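Local coordinates for protein leucine aminopeptidase 2, chloroplastic (Streptomyces sp. BC16019, PDB 5LHJ) that acts as an M17-family metalloaminopeptidase in bottromycin maturation, probably removing N-terminal amino acids from peptides with the help of bound manganese ions, at residues A[414-424]-A[439-450]; A[125-136]-A[163-174]. All coordinates share one frame; numbering follows the deposited sequence.

In the fold
The two contacts illustrate how one chain can use different packing solutions on opposite sides of its centre. Interaction 2 joins helices 124-139 and 164-185 on the N-terminal side of the molecule; interaction 1 holds the loop 414-424 against helix 440-449 in the catalytic domain. Their centres lie 38 Å apart and their nearest atoms about 23 Å apart. Only interaction 1 comes near the metal site: the side chain of Phe-447 is about 10 Å from that of Glu-345, a manganese-binding residue, although no manganese is bound to this chain here. The side chain of Asp-450 comes within about 3 Å of a bound pentaethylene glycol, probably left from crystallisation. Interaction 2 is remote from the metal-binding residues.

Interaction 1. Residues A[414-424]-A[439-450]; sequences LPLLAHERRNL and GDTIQAALFLQD
Leu-446 and Ile-442 face Leu-416, Leu-417 and Glu-420 in a helix-against-loop contact of the M17 catalytic domain. The loop 414-424 turns through an inverse gamma turn centred on Leu-416 and ends in a short 3-10 segment. Leu-446 CD1 rests on Glu-420 CB at 3.6 Å, while its CD2 meets CD2 of Leu-416 as the two leucine side chains run antiparallel past one another. Beside them, the methyls Ile-442 CD1 and Leu-417 CD1 are pressed to 3.5 Å, a tight fit for two carbons. Arg-421, extended from CG to NE, carries its guanidinium across Leu-446, whose CB sits over the centre of one face. Its NH1 makes a 2.8 Å salt bridge with Asp-450 OD1, which accepts on its syn lone pair. NH2 bonds Gln-449 OE1 at 3.2 Å from above the amide's carbonyl plane, and weakly reaches Leu-446 O. Asp-450 is held in turn by a salt bridge from OD2 to Arg-431.

A second polar cluster is buried around Glu-420, whose chain bends at chi2 (-65°). Its OE1 takes Gln-443 NE2 at 2.9 Å, nearly along the C-O direction, and Asn-423 ND2, also at 2.9 Å, from the other face of the carboxylate plane. The amide flips are set by outside partners, Gln-443 OE1 pairing with Ser-435 OG and Asn-423 OD1 with Arg-437 NH1. Thr-386 of the second subunit packs on Leu-417. Water 2 closes the cluster, donating to Gln-443 OE1 at 2.8 Å and to Asn-423 O.

Interaction 2. Residues A[125-136]-A[163-174]; sequences AERARAVAEGAV and ERRAVAEGLAAA
Close packing of two helices through small residues is exemplified where Ala-128 and Ala-132 of helix 124-139, in the N-terminal domain, meet Ala-166 and Gly-170 of helix 164-185. The latter is probably the long helix that joins the two domains in M17 aminopeptidases. The axes of segments 125-136 and 164-174 come within 7.3 Å and cross at -34°, running roughly the same way. Gly-170 has no side chain to hold the backbones apart, and its CA approaches that of Arg-129 to 4.5 Å. Arg-129 CA also makes a C-H...O contact with Ala-166 O. Ala-128 CB touches Ala-166 CB at 4.0 Å. Farther along, Val-136 and Leu-171 meet at about a right angle, CG2 to CD2 at 3.5 Å, and Val-136 CB leans on Ala-174 CB.

One flank of this apolar seam is charged. With CG trans to the backbone N (chi1 -169°) and the chain bent at chi3, Arg-129 swings its guanidinium to Glu-169, the two flat groups 18° from coplanar. NE gives OE1 of Glu-169 a 2.8 Å bond, reinforced weakly by NH2, while NH1 is taken by Glu-126 OE2 of its own helix; the three form a salt-bridge network. Water 3 spans the helices from Glu-133 OE2 to Glu-169 O, the latter bond weak.

Helix 124-139 is the crossover of a beta-alpha-beta unit between parallel strands 109-112 and 156-159. Val-131 and Val-167 both rest on Val-159 of the latter strand, Glu-133 pairs with Arg-94 of helix 90-102, and Ala-168 and Ala-172 touch Arg-300 of helix 286-301.

Interaction 1. Residues A[414-424]-A[439-450]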
loop_
_atom_site.group_PDB
_atom_site.type_symbol
_atom_site.label_atom_id
_atom_site.label_comp_id
_atom_site.label_asym_id
_atom_site.label_seq_id
_atom_site.Cartn_x
_atom_site.Cartn_y
_atom_site.Cartn_z
ATOM N N LEU A 414 -8.521 30.831 -0.046
ATOM C CA LEU A 414 -7.976 30.198 -1.239
ATOM C C LEU A 414 -8.720 30.695 -2.483
ATOM O O LEU A 414 -9.885 31.045 -2.398
ATOM C CB LEU A 414 -8.061 28.679 -1.118
ATOM C CG LEU A 414 -7.250 28.063 0.032
ATOM C CD1 LEU A 414 -7.451 26.549 0.032
ATOM C CD2 LEU A 414 -5.770 28.402 -0.083
ATOM N N PRO A 415 -8.046 30.722 -3.643
ATOM C CA PRO A 415 -8.633 31.253 -4.874
ATOM C C PRO A 415 -9.570 30.290 -5.589
ATOM O O PRO A 415 -9.326 29.074 -5.643
ATOM C CB PRO A 415 -7.398 31.524 -5.746
ATOM C CG PRO A 415 -6.428 30.481 -5.315
ATOM C CD PRO A 415 -6.623 30.394 -3.830
ATOM N N LEU A 416 -10.628 30.851 -6.165
ATOM C CA LEU A 416 -11.501 30.110 -7.076
ATOM C C LEU A 416 -10.830 30.090 -8.453
ATOM O O LEU A 416 -11.201 30.846 -9.346
ATOM C CB LEU A 416 -12.891 30.754 -7.125
ATOM C CG LEU A 416 -13.694 30.599 -5.818
ATOM C CD1 LEU A 416 -14.769 31.667 -5.684
ATOM C CD2 LEU A 416 -14.329 29.216 -5.733
ATOM N N LEU A 417 -9.850 29.201 -8.618
ATOM C CA LEU A 417 -8.995 29.184 -9.801
ATOM C C LEU A 417 -9.750 28.740 -11.045
ATOM O O LEU A 417 -10.195 27.601 -11.136
ATOM C CB LEU A 417 -7.800 28.253 -9.589
ATOM C CG LEU A 417 -6.806 28.650 -8.492
ATOM C CD1 LEU A 417 -5.825 27.538 -8.192
ATOM C CD2 LEU A 417 -6.064 29.938 -8.817
ATOM N N ALA A 418 -9.880 29.641 -12.014
ATOM C CA ALA A 418 -10.602 29.320 -13.254
ATOM C C ALA A 418 -10.019 28.099 -13.977
ATOM O O ALA A 418 -10.767 27.285 -14.516
ATOM C CB ALA A 418 -10.629 30.523 -14.181
ATOM N N HIS A 419 -8.699 27.941 -13.940
ATOM C CA HIS A 419 -8.062 26.800 -14.600
ATOM C C HIS A 419 -8.333 25.438 -13.937
ATOM O O HIS A 419 -8.108 24.400 -14.556
ATOM C CB HIS A 419 -6.561 27.032 -14.815
ATOM C CG HIS A 419 -5.759 27.159 -13.558
ATOM N ND1 HIS A 419 -5.231 28.361 -13.130
ATOM C CD2 HIS A 419 -5.359 26.232 -12.657
ATOM C CE1 HIS A 419 -4.545 28.164 -12.019
ATOM N NE2 HIS A 419 -4.611 26.880 -11.711
ATOM N N GLU A 420 -8.844 25.426 -12.703
ATOM C CA GLU A 420 -9.264 24.156 -12.095
ATOM C C GLU A 420 -10.644 23.679 -12.542
ATOM O O GLU A 420 -11.007 22.521 -12.287
ATOM C CB GLU A 420 -9.175 24.227 -10.567
ATOM C CG GLU A 420 -7.743 24.169 -10.057
ATOM C CD GLU A 420 -7.045 22.844 -10.356
ATOM O OE1 GLU A 420 -7.690 21.783 -10.320
ATOM O OE2 GLU A 420 -5.837 22.859 -10.645
ATOM N N ARG A 421 -11.414 24.534 -13.214
ATOM C CA ARG A 421 -12.731 24.121 -13.717
ATOM C C ARG A 421 -12.620 23.012 -14.754
ATOM O O ARG A 421 -13.542 22.210 -14.891
ATOM C CB ARG A 421 -13.535 25.301 -14.280
ATOM C CG ARG A 421 -13.981 26.258 -13.199
ATOM C CD ARG A 421 -15.028 27.260 -13.669
ATOM N NE ARG A 421 -15.837 27.680 -12.526
ATOM C CZ ARG A 421 -16.821 26.966 -11.967
ATOM N NH1 ARG A 421 -17.178 25.771 -12.454
ATOM N NH2 ARG A 421 -17.455 27.456 -10.908
ATOM N N ARG A 422 -11.492 22.921 -15.456
ATOM C CA ARG A 422 -11.314 21.830 -16.402
ATOM C C ARG A 422 -11.345 20.460 -15.712
ATOM O O ARG A 422 -11.683 19.459 -16.345
ATOM C CB ARG A 422 -10.018 21.979 -17.182
ATOM C CG ARG A 422 -8.786 21.690 -16.380
ATOM C CD ARG A 422 -7.546 22.176 -17.117
ATOM N NE ARG A 422 -6.418 21.373 -16.696
ATOM C CZ ARG A 422 -5.772 21.490 -15.541
ATOM N NH1 ARG A 422 -6.082 22.415 -14.625
ATOM N NH2 ARG A 422 -4.785 20.659 -15.302
ATOM N N ASN A 423 -10.983 20.425 -14.431
ATOM C CA ASN A 423 -11.060 19.198 -13.636
ATOM C C ASN A 423 -12.443 18.818 -13.122
ATOM O O ASN A 423 -12.588 17.784 -12.477
ATOM C CB ASN A 423 -10.033 19.237 -12.510
ATOM C CG ASN A 423 -8.623 19.053 -13.036
ATOM O OD1 ASN A 423 -8.409 18.297 -14.000
ATOM N ND2 ASN A 423 -7.663 19.741 -12.437
ATOM N N LEU A 424 -13.440 19.641 -13.401
ATOM C CA LEU A 424 -14.832 19.282 -13.179
ATOM C C LEU A 424 -15.472 18.541 -14.384
ATOM O O LEU A 424 -16.574 18.034 -14.267
ATOM C CB LEU A 424 -15.639 20.535 -12.853
ATOM C CG LEU A 424 -15.275 21.292 -11.566
ATOM C CD1 LEU A 424 -16.174 22.499 -11.403
ATOM C CD2 LEU A 424 -15.378 20.378 -10.363
ATOM N N GLY A 439 -5.771 19.138 -6.254
ATOM C CA GLY A 439 -6.570 20.373 -6.230
ATOM C C GLY A 439 -8.025 20.202 -5.822
ATOM O O GLY A 439 -8.852 21.093 -6.089
ATOM N N ASP A 440 -8.351 19.093 -5.150
ATOM C CA ASP A 440 -9.768 18.817 -4.833
ATOM C C ASP A 440 -10.434 19.889 -3.947
ATOM O O ASP A 440 -11.635 20.125 -4.073
ATOM C CB ASP A 440 -9.959 17.434 -4.199
ATOM C CG ASP A 440 -11.430 17.055 -4.073
ATOM O OD1 ASP A 440 -12.152 17.099 -5.102
ATOM O OD2 ASP A 440 -11.880 16.779 -2.934
ATOM N N THR A 441 -9.683 20.534 -3.058
ATOM C CA THR A 441 -10.261 21.579 -2.208
ATOM C C THR A 441 -10.788 22.752 -3.058
ATOM O O THR A 441 -11.915 23.221 -2.861
ATOM C CB THR A 441 -9.254 22.082 -1.144
ATOM O OG1 THR A 441 -8.823 20.985 -0.320
ATOM C CG2 THR A 441 -9.907 23.137 -0.256
ATOM N N ILE A 442 -9.990 23.166 -4.041
ATOM C CA ILE A 442 -10.402 24.223 -4.970
ATOM C C ILE A 442 -11.512 23.719 -5.908
ATOM O O ILE A 442 -12.516 24.419 -6.141
ATOM C CB ILE A 442 -9.182 24.819 -5.718
ATOM C CG1 ILE A 442 -8.236 25.461 -4.668
ATOM C CG2 ILE A 442 -9.657 25.811 -6.781
ATOM C CD1 ILE A 442 -7.078 26.264 -5.189
ATOM N N GLN A 443 -11.370 22.496 -6.411
ATOM C CA GLN A 443 -12.388 21.922 -7.294
ATOM C C GLN A 443 -13.746 21.813 -6.595
ATOM O O GLN A 443 -14.771 22.088 -7.210
ATOM C CB GLN A 443 -11.962 20.551 -7.815
ATOM C CG GLN A 443 -10.760 20.617 -8.740
ATOM C CD GLN A 443 -10.024 19.296 -8.843
ATOM O OE1 GLN A 443 -10.620 18.222 -8.703
ATOM N NE2 GLN A 443 -8.723 19.358 -9.116
ATOM N N ALA A 444 -13.745 21.447 -5.306
ATOM C CA ALA A 444 -15.014 21.339 -4.558
ATOM C C ALA A 444 -15.714 22.694 -4.433
ATOM O O ALA A 444 -16.947 22.784 -4.540
ATOM C CB ALA A 444 -14.795 20.730 -3.181
ATOM N N ALA A 445 -14.929 23.745 -4.208
ATOM C CA ALA A 445 -15.456 25.097 -4.097
ATOM C C ALA A 445 -16.065 25.543 -5.429
ATOM O O ALA A 445 -17.160 26.109 -5.463
ATOM C CB ALA A 445 -14.354 26.057 -3.644
ATOM N N LEU A 446 -15.351 25.272 -6.528
ATOM C CA LEU A 446 -15.862 25.562 -7.885
ATOM C C LEU A 446 -17.149 24.779 -8.209
ATOM O O LEU A 446 -18.079 25.308 -8.821
ATOM C CB LEU A 446 -14.783 25.264 -8.934
ATOM C CG LEU A 446 -13.537 26.163 -8.853
ATOM C CD1 LEU A 446 -12.385 25.578 -9.658
ATOM C CD2 LEU A 446 -13.854 27.580 -9.316
ATOM N N PHE A 447 -17.183 23.512 -7.801
ATOM C CA PHE A 447 -18.373 22.667 -7.917
ATOM C C PHE A 447 -19.570 23.341 -7.239
ATOM O O PHE A 447 -20.646 23.486 -7.861
ATOM C CB PHE A 447 -18.058 21.272 -7.318
ATOM C CG PHE A 447 -19.172 20.275 -7.397
ATOM C CD1 PHE A 447 -20.296 20.374 -6.565
ATOM C CD2 PHE A 447 -19.084 19.190 -8.263
ATOM C CE1 PHE A 447 -21.318 19.435 -6.626
ATOM C CE2 PHE A 447 -20.099 18.239 -8.310
ATOM C CZ PHE A 447 -21.221 18.369 -7.499
ATOM N N LEU A 448 -19.400 23.742 -5.981
ATOM C CA LEU A 448 -20.482 24.398 -5.229
ATOM C C LEU A 448 -20.902 25.721 -5.862
ATOM O O LEU A 448 -22.089 26.055 -5.899
ATOM C CB LEU A 448 -20.067 24.649 -3.779
ATOM C CG LEU A 448 -19.776 23.428 -2.902
ATOM C CD1 LEU A 448 -19.310 23.904 -1.531
ATOM C CD2 LEU A 448 -20.974 22.510 -2.763
ATOM N N GLN A 449 -19.922 26.473 -6.359
ATOM C CA GLN A 449 -20.190 27.768 -6.977
ATOM C C GLN A 449 -21.228 27.673 -8.104
ATOM O O GLN A 449 -22.043 28.584 -8.246
ATOM C CB GLN A 449 -18.901 28.397 -7.503
ATOM C CG GLN A 449 -19.064 29.836 -7.985
ATOM C CD GLN A 449 -17.746 30.461 -8.414
ATOM O OE1 GLN A 449 -16.813 29.764 -8.812
ATOM N NE2 GLN A 449 -17.671 31.789 -8.342
ATOM N N ASP A 450 -21.192 26.575 -8.869
ATOM C CA ASP A 450 -22.125 26.322 -9.993
ATOM C C ASP A 450 -23.606 26.410 -9.557
ATOM O O ASP A 450 -24.488 26.707 -10.367
ATOM C CB ASP A 450 -21.963 24.891 -10.565
ATOM C CG ASP A 450 -20.649 24.628 -11.320
ATOM O OD1 ASP A 450 -19.877 25.537 -11.681
ATOM O OD2 ASP A 450 -20.402 23.412 -11.558
HETATM O O HOH W 1 -15.467 30.219 -11.193
HETATM O O HOH W 2 -13.284 17.545 -9.375
#

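Interaction 2. Residues A[125-136]-A[163-174]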
loop_
_atom_site.group_PDB
_atom_site.type_symbol
_atom_site.label_atom_id
_atom_site.label_comp_id
_atom_site.label_asym_id
_atom_site.label_seq_id
_atom_site.Cartn_x
_atom_site.Cartn_y
_atom_site.Cartn_z
ATOM N N ALA A 125 -13.499 45.857 27.336
ATOM C CA ALA A 125 -14.615 45.038 26.847
ATOM C C ALA A 125 -14.132 43.782 26.113
ATOM O O ALA A 125 -14.712 42.705 26.279
ATOM C CB ALA A 125 -15.529 45.841 25.940
ATOM N N GLU A 126 -13.081 43.929 25.314
ATOM C CA GLU A 126 -12.491 42.796 24.587
ATOM C C GLU A 126 -11.841 41.803 25.554
ATOM O O GLU A 126 -11.958 40.585 25.372
ATOM C CB GLU A 126 -11.476 43.269 23.535
ATOM C CG GLU A 126 -12.084 43.672 22.193
ATOM C CD GLU A 126 -13.115 44.797 22.289
ATOM O OE1 GLU A 126 -12.810 45.861 22.874
ATOM O OE2 GLU A 126 -14.245 44.618 21.777
ATOM N N ARG A 127 -11.183 42.313 26.594
ATOM C CA ARG A 127 -10.625 41.438 27.648
ATOM C C ARG A 127 -11.722 40.634 28.336
ATOM O O ARG A 127 -11.606 39.411 28.490
ATOM C CB ARG A 127 -9.852 42.247 28.694
ATOM C CG ARG A 127 -8.606 42.920 28.134
ATOM C CD ARG A 127 -7.674 43.440 29.217
ATOM N NE ARG A 127 -8.314 44.230 30.263
ATOM C CZ ARG A 127 -8.331 45.564 30.361
ATOM N NH1 ARG A 127 -7.804 46.353 29.428
ATOM N NH2 ARG A 127 -8.925 46.123 31.405
ATOM N N ALA A 128 -12.802 41.318 28.724
ATOM C CA ALA A 128 -13.904 40.669 29.445
ATOM C C ALA A 128 -14.585 39.580 28.604
ATOM O O ALA A 128 -14.857 38.483 29.098
ATOM C CB ALA A 128 -14.923 41.705 29.926
ATOM N N ARG A 129 -14.843 39.891 27.339
ATOM C CA ARG A 129 -15.474 38.944 26.411
ATOM C C ARG A 129 -14.610 37.689 26.232
ATOM O O ARG A 129 -15.117 36.555 26.306
ATOM C CB ARG A 129 -15.738 39.624 25.063
ATOM C CG ARG A 129 -16.616 38.824 24.100
ATOM C CD ARG A 129 -16.840 39.552 22.770
ATOM N NE ARG A 129 -17.404 40.877 22.996
ATOM C CZ ARG A 129 -16.765 42.056 22.881
ATOM N NH1 ARG A 129 -15.494 42.156 22.467
ATOM N NH2 ARG A 129 -17.423 43.179 23.171
ATOM N N ALA A 130 -13.309 37.898 26.043
ATOM C CA ALA A 130 -12.363 36.800 25.835
ATOM C C ALA A 130 -12.193 35.910 27.071
ATOM O O ALA A 130 -12.143 34.687 26.957
ATOM C CB ALA A 130 -11.014 37.331 25.375
ATOM N N VAL A 131 -12.101 36.525 28.252
ATOM C CA VAL A 131 -11.982 35.770 29.499
ATOM C C VAL A 131 -13.234 34.921 29.738
ATOM O O VAL A 131 -13.129 33.750 30.103
ATOM C CB VAL A 131 -11.684 36.694 30.696
ATOM C CG1 VAL A 131 -11.777 35.951 32.023
ATOM C CG2 VAL A 131 -10.287 37.306 30.548
ATOM N N ALA A 132 -14.413 35.504 29.528
ATOM C CA ALA A 132 -15.664 34.752 29.682
ATOM C C ALA A 132 -15.712 33.559 28.722
ATOM O O ALA A 132 -16.084 32.443 29.124
ATOM C CB ALA A 132 -16.869 35.657 29.457
ATOM N N GLU A 133 -15.324 33.794 27.469
ATOM C CA GLU A 133 -15.282 32.717 26.471
ATOM C C GLU A 133 -14.323 31.614 26.871
ATOM O O GLU A 133 -14.666 30.428 26.826
ATOM C CB GLU A 133 -14.861 33.236 25.093
ATOM C CG GLU A 133 -15.942 33.992 24.365
ATOM C CD GLU A 133 -15.536 34.442 22.965
ATOM O OE1 GLU A 133 -14.521 33.925 22.413
ATOM O OE2 GLU A 133 -16.270 35.294 22.405
ATOM N N GLY A 134 -13.109 32.004 27.250
ATOM C CA GLY A 134 -12.056 31.026 27.571
ATOM C C GLY A 134 -12.415 30.164 28.768
ATOM O O GLY A 134 -12.064 28.978 28.812
ATOM N N ALA A 135 -13.115 30.760 29.737
ATOM C CA ALA A 135 -13.555 30.043 30.932
ATOM C C ALA A 135 -14.533 28.925 30.586
ATOM O O ALA A 135 -14.352 27.788 31.020
ATOM C CB ALA A 135 -14.188 30.998 31.922
ATOM N N VAL A 136 -15.557 29.249 29.795
ATOM C CA VAL A 136 -16.545 28.256 29.379
ATOM C C VAL A 136 -15.909 27.203 28.472
ATOM O O VAL A 136 -16.102 25.997 28.668
ATOM C CB VAL A 136 -17.749 28.913 28.670
ATOM C CG1 VAL A 136 -18.711 27.864 28.109
ATOM C CG2 VAL A 136 -18.469 29.845 29.625
ATOM N N GLU A 163 -17.447 45.357 32.730
ATOM C CA GLU A 163 -17.959 45.137 31.375
ATOM C C GLU A 163 -18.935 43.959 31.320
ATOM O O GLU A 163 -18.663 42.926 30.695
ATOM C CB GLU A 163 -16.797 44.911 30.402
ATOM C CG GLU A 163 -15.790 46.059 30.335
ATOM C CD GLU A 163 -16.319 47.306 29.649
ATOM O OE1 GLU A 163 -17.259 47.228 28.836
ATOM O OE2 GLU A 163 -15.784 48.392 29.926
ATOM N N ARG A 164 -20.098 44.127 31.940
ATOM C CA ARG A 164 -21.045 43.017 32.085
ATOM C C ARG A 164 -21.676 42.586 30.764
ATOM O O ARG A 164 -21.920 41.403 30.565
ATOM C CB ARG A 164 -22.148 43.342 33.107
ATOM C CG ARG A 164 -21.660 43.806 34.473
ATOM C CD ARG A 164 -20.479 43.014 35.042
ATOM N NE ARG A 164 -20.768 41.579 35.132
ATOM C CZ ARG A 164 -19.868 40.631 35.418
ATOM N NH1 ARG A 164 -20.251 39.361 35.456
ATOM N NH2 ARG A 164 -18.595 40.936 35.660
ATOM N N ARG A 165 -21.923 43.536 29.863
ATOM C CA ARG A 165 -22.452 43.222 28.532
ATOM C C ARG A 165 -21.471 42.307 27.790
ATOM O O ARG A 165 -21.878 41.298 27.213
ATOM C CB ARG A 165 -22.714 44.515 27.739
ATOM C CG ARG A 165 -22.982 44.363 26.247
ATOM C CD ARG A 165 -24.412 43.991 25.949
ATOM N NE ARG A 165 -25.321 45.128 26.112
ATOM C CZ ARG A 165 -26.647 45.066 25.953
ATOM N NH1 ARG A 165 -27.245 43.914 25.627
ATOM N NH2 ARG A 165 -27.379 46.165 26.129
ATOM N N ALA A 166 -20.189 42.666 27.819
ATOM C CA ALA A 166 -19.140 41.865 27.162
ATOM C C ALA A 166 -19.047 40.446 27.737
ATOM O O ALA A 166 -18.865 39.490 26.987
ATOM C CB ALA A 166 -17.794 42.564 27.269
ATOM N N VAL A 167 -19.179 40.314 29.057
ATOM C CA VAL A 167 -19.184 38.992 29.703
ATOM C C VAL A 167 -20.354 38.152 29.179
ATOM O O VAL A 167 -20.172 36.993 28.789
ATOM C CB VAL A 167 -19.219 39.081 31.244
ATOM C CG1 VAL A 167 -19.446 37.705 31.874
ATOM C CG2 VAL A 167 -17.922 39.696 31.767
ATOM N N ALA A 168 -21.539 38.753 29.139
ATOM C CA ALA A 168 -22.728 38.069 28.636
ATOM C C ALA A 168 -22.572 37.617 27.190
ATOM O O ALA A 168 -22.958 36.491 26.861
ATOM C CB ALA A 168 -23.972 38.956 28.787
ATOM N N GLU A 169 -22.004 38.482 26.345
ATOM C CA GLU A 169 -21.743 38.176 24.932
ATOM C C GLU A 169 -20.782 36.981 24.809
ATOM O O GLU A 169 -21.015 36.063 24.016
ATOM C CB GLU A 169 -21.120 39.374 24.185
ATOM C CG GLU A 169 -22.067 40.527 23.836
ATOM C CD GLU A 169 -21.343 41.759 23.286
ATOM O OE1 GLU A 169 -20.125 41.684 22.941
ATOM O OE2 GLU A 169 -21.993 42.827 23.215
ATOM N N GLY A 170 -19.712 37.004 25.599
ATOM C CA GLY A 170 -18.716 35.930 25.578
ATOM C C GLY A 170 -19.260 34.594 26.058
ATOM O O GLY A 170 -19.012 33.564 25.450
ATOM N N LEU A 171 -19.996 34.610 27.166
ATOM C CA LEU A 171 -20.635 33.384 27.664
ATOM C C LEU A 171 -21.560 32.782 26.619
ATOM O O LEU A 171 -21.528 31.573 26.375
ATOM C CB LEU A 171 -21.394 33.624 28.980
ATOM C CG LEU A 171 -20.596 34.044 30.224
ATOM C CD1 LEU A 171 -21.547 34.364 31.379
ATOM C CD2 LEU A 171 -19.560 33.029 30.686
ATOM N N ALA A 172 -22.336 33.620 25.950
ATOM C CA ALA A 172 -23.283 33.130 24.958
ATOM C C ALA A 172 -22.589 32.532 23.727
ATOM O O ALA A 172 -23.008 31.485 23.225
ATOM C CB ALA A 172 -24.242 34.232 24.555
ATOM N N ALA A 173 -21.533 33.185 23.251
ATOM C CA ALA A 173 -20.762 32.667 22.125
ATOM C C ALA A 173 -20.108 31.326 22.469
ATOM O O ALA A 173 -20.111 30.394 21.658
ATOM C CB ALA A 173 -19.705 33.679 21.670
ATOM N N ALA A 174 -19.569 31.231 23.683
ATOM C CA ALA A 174 -18.923 30.001 24.140
ATOM C C ALA A 174 -19.914 28.874 24.389
ATOM O O ALA A 174 -19.628 27.719 24.061
ATOM C CB ALA A 174 -18.100 30.254 25.380
HETATM O O HOH W 3 -18.564 36.737 22.012
#